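Acetyltransferase, GNAT family (Bacillus anthracis str. Sterne, PDB 3FBU) probably transfers an acetyl group from acetyl-coenzyme A to an acceptor, and binds coenzyme A in a pocket of its GNAT fold. Local coordinates at residues 75-86 against 115-123. Residues are numbered along the deposited sequence; the frame is centred on the assembly and turned at random.
Sequences FHKYFGEHTYEI and MKLHRIIAT
Leu-117 pushes its two methyls into a hollow walled by Phe-75 and Tyr-84: CD1 lies over one face of the Tyr-84 ring, 3.6 Å from CG, and also meets CZ of Phe-75, while CD2 packs against Tyr-84 CE2. Met-115 closes the same hollow. The bend at chi3, 54°, turns its CE against Tyr-84 CZ, 3.5 Å away. Its SD lies at the edge of the Phe-75 ring, in the ring plane, a Met-aromatic contact 3.9 Å from CE2. Ile-120 extends this apolar layer, its CD1 at the edge of Phe-75 and its CG2 against CG2 of Ile-86; helix 99-114 packs on this layer through Thr-107 and Leu-108.

On the other face of the sheet, Ile-121 is the bump. CG1 sits between the backbone N and the carbonyl carbon (chi1 71°), which sets it over one face of the Tyr-78 ring in a CH-pi contact, 3.8 Å from the centroid and nearly on the normal, and CD1 also reaches Glu-85 CG. At the N-terminal end of the strand pair, on the same face as Ile-121, Thr-83 lies beside Arg-119, and a water joins Thr-83 OG1 to NH2 of that arginine, whose NH1 forms a salt bridge with Glu-143.

Between the two layers, strands 83-86 and 119-123 run parallel. Tyr-84 N bonds to Arg-119 O, Ile-121 N to Tyr-84 O (2.9 Å) and Ile-86 N to Ile-121 O, while His-82 O accepts from both His-118 N and Arg-119 N at the start of the ladder. Helix 99-114 connects the strands in a beta-alpha-beta crossover of the GNAT fold, and Thr-123, farther along strand 119-124, touches the bound coenzyme A.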
loop_
_atom_site.group_PDB
_atom_site.type_symbol
_atom_site.label_atom_id
_atom_site.label_comp_id
_atom_site.label_asym_id
_atom_site.label_seq_id
_atom_site.Cartn_x
_atom_site.Cartn_y
_atom_site.Cartn_z
ATOM N N PHE A 75 -11.096 9.068 18.844
ATOM C CA PHE A 75 -12.091 8.298 19.629
ATOM C C PHE A 75 -13.059 9.243 20.351
ATOM O O PHE A 75 -12.661 9.960 21.250
ATOM C CB PHE A 75 -11.381 7.352 20.592
ATOM C CG PHE A 75 -12.263 6.279 21.170
ATOM C CD1 PHE A 75 -12.929 5.382 20.353
ATOM C CD2 PHE A 75 -12.416 6.171 22.535
ATOM C CE1 PHE A 75 -13.709 4.375 20.884
ATOM C CE2 PHE A 75 -13.207 5.151 23.070
ATOM C CZ PHE A 75 -13.858 4.274 22.231
ATOM N N HIS A 76 -14.327 9.243 19.933
ATOM C CA HIS A 76 -15.322 10.177 20.461
ATOM C C HIS A 76 -16.749 9.671 20.305
ATOM O O HIS A 76 -17.034 8.809 19.486
ATOM C CB HIS A 76 -15.205 11.561 19.793
ATOM C CG HIS A 76 -15.346 11.559 18.303
ATOM N ND1 HIS A 76 -16.562 11.512 17.656
ATOM C CD2 HIS A 76 -14.404 11.593 17.327
ATOM C CE1 HIS A 76 -16.366 11.544 16.349
ATOM N NE2 HIS A 76 -15.064 11.576 16.124
ATOM N N LYS A 77 -17.647 10.255 21.085
ATOM C CA LYS A 77 -19.075 9.963 20.967
ATOM C C LYS A 77 -19.598 10.149 19.546
ATOM O O LYS A 77 -19.226 11.097 18.852
ATOM C CB LYS A 77 -19.876 10.846 21.945
ATOM C CG LYS A 77 -19.504 10.605 23.385
ATOM C CD LYS A 77 -20.354 11.455 24.355
ATOM C CE LYS A 77 -19.907 11.225 25.799
ATOM N NZ LYS A 77 -19.740 9.760 26.193
ATOM N N TYR A 78 -20.449 9.207 19.130
ATOM C CA TYR A 78 -21.036 9.163 17.802
ATOM C C TYR A 78 -22.549 9.185 17.875
ATOM O O TYR A 78 -23.159 9.997 17.229
ATOM C CB TYR A 78 -20.557 7.928 17.063
ATOM C CG TYR A 78 -21.118 7.782 15.684
ATOM C CD1 TYR A 78 -20.624 8.549 14.645
ATOM C CD2 TYR A 78 -22.132 6.889 15.418
ATOM C CE1 TYR A 78 -21.116 8.426 13.375
ATOM C CE2 TYR A 78 -22.659 6.774 14.144
ATOM C CZ TYR A 78 -22.131 7.535 13.132
ATOM O OH TYR A 78 -22.625 7.425 11.859
ATOM N N PHE A 79 -23.140 8.288 18.656
ATOM C CA PHE A 79 -24.595 8.243 18.839
ATOM C C PHE A 79 -24.852 8.061 20.323
ATOM O O PHE A 79 -24.558 6.992 20.889
ATOM C CB PHE A 79 -25.159 7.099 17.983
ATOM C CG PHE A 79 -26.652 6.917 18.054
ATOM C CD1 PHE A 79 -27.512 7.955 18.363
ATOM C CD2 PHE A 79 -27.200 5.684 17.714
ATOM C CE1 PHE A 79 -28.898 7.742 18.372
ATOM C CE2 PHE A 79 -28.579 5.475 17.744
ATOM C CZ PHE A 79 -29.412 6.492 18.077
ATOM N N GLY A 80 -25.347 9.129 20.952
ATOM C CA GLY A 80 -25.499 9.194 22.407
ATOM C C GLY A 80 -24.154 8.959 23.055
ATOM O O GLY A 80 -23.121 9.289 22.476
ATOM N N GLU A 81 -24.184 8.363 24.235
ATOM C CA GLU A 81 -22.976 7.999 24.972
ATOM C C GLU A 81 -22.650 6.501 24.793
ATOM O O GLU A 81 -21.640 6.001 25.299
ATOM C CB GLU A 81 -23.139 8.372 26.467
ATOM C CG GLU A 81 -23.543 9.854 26.724
ATOM C CD GLU A 81 -23.457 10.246 28.213
ATOM O OE1 GLU A 81 -23.223 9.340 29.061
ATOM O OE2 GLU A 81 -23.634 11.455 28.534
ATOM N N HIS A 82 -23.481 5.766 24.060
ATOM C CA HIS A 82 -23.327 4.312 24.026
ATOM C C HIS A 82 -22.551 3.835 22.791
ATOM O O HIS A 82 -22.130 2.697 22.738
ATOM C CB HIS A 82 -24.674 3.624 24.040
ATOM C CG HIS A 82 -25.629 4.169 23.026
ATOM N ND1 HIS A 82 -25.516 3.906 21.678
ATOM C CD2 HIS A 82 -26.695 4.998 23.162
ATOM C CE1 HIS A 82 -26.496 4.514 21.033
ATOM N NE2 HIS A 82 -27.227 5.188 21.909
ATOM N N THR A 83 -22.436 4.703 21.787
ATOM C CA THR A 83 -21.821 4.349 20.513
ATOM C C THR A 83 -20.789 5.418 20.170
ATOM O O THR A 83 -21.119 6.603 20.126
ATOM C CB THR A 83 -22.866 4.230 19.396
ATOM O OG1 THR A 83 -23.841 3.235 19.755
ATOM C CG2 THR A 83 -22.203 3.797 18.065
ATOM N N TYR A 84 -19.554 4.978 19.939
ATOM C CA TYR A 84 -18.421 5.852 19.642
ATOM C C TYR A 84 -17.937 5.581 18.221
ATOM O O TYR A 84 -18.228 4.531 17.631
ATOM C CB TYR A 84 -17.256 5.571 20.601
ATOM C CG TYR A 84 -17.283 6.394 21.851
ATOM C CD1 TYR A 84 -16.128 7.065 22.293
ATOM C CD2 TYR A 84 -18.454 6.520 22.581
ATOM C CE1 TYR A 84 -16.163 7.845 23.428
ATOM C CE2 TYR A 84 -18.481 7.292 23.737
ATOM C CZ TYR A 84 -17.333 7.941 24.142
ATOM O OH TYR A 84 -17.357 8.719 25.299
ATOM N N GLU A 85 -17.172 6.536 17.705
ATOM C CA GLU A 85 -16.484 6.412 16.440
ATOM C C GLU A 85 -14.969 6.424 16.697
ATOM O O GLU A 85 -14.461 7.180 17.577
ATOM C CB GLU A 85 -16.873 7.563 15.516
ATOM C CG GLU A 85 -16.076 7.620 14.230
ATOM C CD GLU A 85 -16.498 8.717 13.262
ATOM O OE1 GLU A 85 -17.320 9.609 13.629
ATOM O OE2 GLU A 85 -15.984 8.669 12.121
ATOM N N ILE A 86 -14.259 5.584 15.953
ATOM C CA ILE A 86 -12.795 5.432 16.056
ATOM C C ILE A 86 -12.164 5.702 14.682
ATOM O O ILE A 86 -12.761 5.435 13.634
ATOM C CB ILE A 86 -12.400 4.012 16.610
ATOM C CG1 ILE A 86 -10.904 3.912 17.039
ATOM C CG2 ILE A 86 -12.772 2.911 15.591
ATOM C CD1 ILE A 86 -10.581 2.624 17.869
ATOM N N MET A 115 -15.131 1.619 29.607
ATOM C CA MET A 115 -16.179 2.614 29.370
ATOM C C MET A 115 -17.552 1.980 29.188
ATOM O O MET A 115 -18.546 2.691 29.150
ATOM C CB MET A 115 -15.839 3.467 28.147
ATOM C CG MET A 115 -14.583 4.290 28.299
ATOM S SD MET A 115 -14.080 5.305 26.886
ATOM C CE MET A 115 -15.539 6.263 26.566
ATOM N N LYS A 116 -17.605 0.663 29.066
ATOM C CA LYS A 116 -18.864 -0.079 28.992
ATOM C C LYS A 116 -19.740 0.421 27.823
ATOM O O LYS A 116 -20.962 0.515 27.930
ATOM C CB LYS A 116 -19.597 -0.004 30.343
ATOM C CG LYS A 116 -18.721 -0.517 31.483
ATOM C CD LYS A 116 -19.364 -0.424 32.850
ATOM C CE LYS A 116 -18.391 -1.049 33.888
ATOM N NZ LYS A 116 -18.858 -0.953 35.305
ATOM N N LEU A 117 -19.095 0.715 26.701
ATOM C CA LEU A 117 -19.801 1.103 25.485
ATOM C C LEU A 117 -20.526 -0.094 24.852
ATOM O O LEU A 117 -20.145 -1.249 25.071
ATOM C CB LEU A 117 -18.812 1.673 24.470
ATOM C CG LEU A 117 -18.058 2.937 24.859
ATOM C CD1 LEU A 117 -17.004 3.320 23.772
ATOM C CD2 LEU A 117 -18.997 4.094 25.120
ATOM N N HIS A 118 -21.546 0.203 24.042
ATOM C CA HIS A 118 -22.281 -0.828 23.324
ATOM C C HIS A 118 -21.723 -1.147 21.943
ATOM O O HIS A 118 -21.744 -2.322 21.473
ATOM C CB HIS A 118 -23.740 -0.404 23.159
ATOM C CG HIS A 118 -24.508 -1.290 22.233
ATOM N ND1 HIS A 118 -24.705 -2.637 22.486
ATOM C CD2 HIS A 118 -25.083 -1.041 21.030
ATOM C CE1 HIS A 118 -25.393 -3.167 21.488
ATOM N NE2 HIS A 118 -25.637 -2.223 20.593
ATOM N N ARG A 119 -21.234 -0.114 21.279
ATOM C CA ARG A 119 -20.860 -0.244 19.874
ATOM C C ARG A 119 -19.827 0.786 19.435
ATOM O O ARG A 119 -19.850 1.832 19.908
ATOM C CB ARG A 119 -22.107 -0.113 19.002
ATOM C CG ARG A 119 -21.950 -0.388 17.481
ATOM C CD ARG A 119 -23.346 -0.455 16.845
ATOM N NE ARG A 119 -23.386 -0.507 15.401
ATOM C CZ ARG A 119 -23.686 0.506 14.604
ATOM N NH1 ARG A 119 -23.654 0.332 13.333
ATOM N NH2 ARG A 119 -24.007 1.675 15.078
ATOM N N ILE A 120 -18.925 0.428 18.532
ATOM C CA ILE A 120 -17.925 1.358 18.020
ATOM C C ILE A 120 -17.929 1.222 16.482
ATOM O O ILE A 120 -17.979 0.104 15.941
ATOM C CB ILE A 120 -16.524 1.136 18.624
ATOM C CG1 ILE A 120 -16.537 1.355 20.160
ATOM C CG2 ILE A 120 -15.495 2.053 17.965
ATOM C CD1 ILE A 120 -15.254 0.812 20.883
ATOM N N ILE A 121 -17.921 2.365 15.797
ATOM C CA ILE A 121 -17.996 2.389 14.349
ATOM C C ILE A 121 -16.794 3.136 13.796
ATOM O O ILE A 121 -16.122 3.902 14.514
ATOM C CB ILE A 121 -19.334 3.049 13.856
ATOM C CG1 ILE A 121 -19.373 4.575 14.109
ATOM C CG2 ILE A 121 -20.567 2.312 14.491
ATOM C CD1 ILE A 121 -18.802 5.438 12.931
ATOM N N ALA A 122 -16.566 2.939 12.511
ATOM C CA ALA A 122 -15.525 3.634 11.766
ATOM C C ALA A 122 -15.954 3.726 10.295
ATOM O O ALA A 122 -16.730 2.889 9.793
ATOM C CB ALA A 122 -14.152 2.950 11.894
ATOM N N THR A 123 -15.445 4.742 9.605
ATOM C CA THR A 123 -15.731 4.902 8.193
ATOM C C THR A 123 -14.450 5.181 7.431
ATOM O O THR A 123 -13.457 5.670 8.014
ATOM C CB THR A 123 -16.694 6.075 7.899
ATOM O OG1 THR A 123 -16.114 7.298 8.335
ATOM C CG2 THR A 123 -18.012 5.869 8.605
HETATM O O HOH W 1 -25.338 2.475 17.746
HETATM O O HOH W 2 -13.936 6.671 11.479
#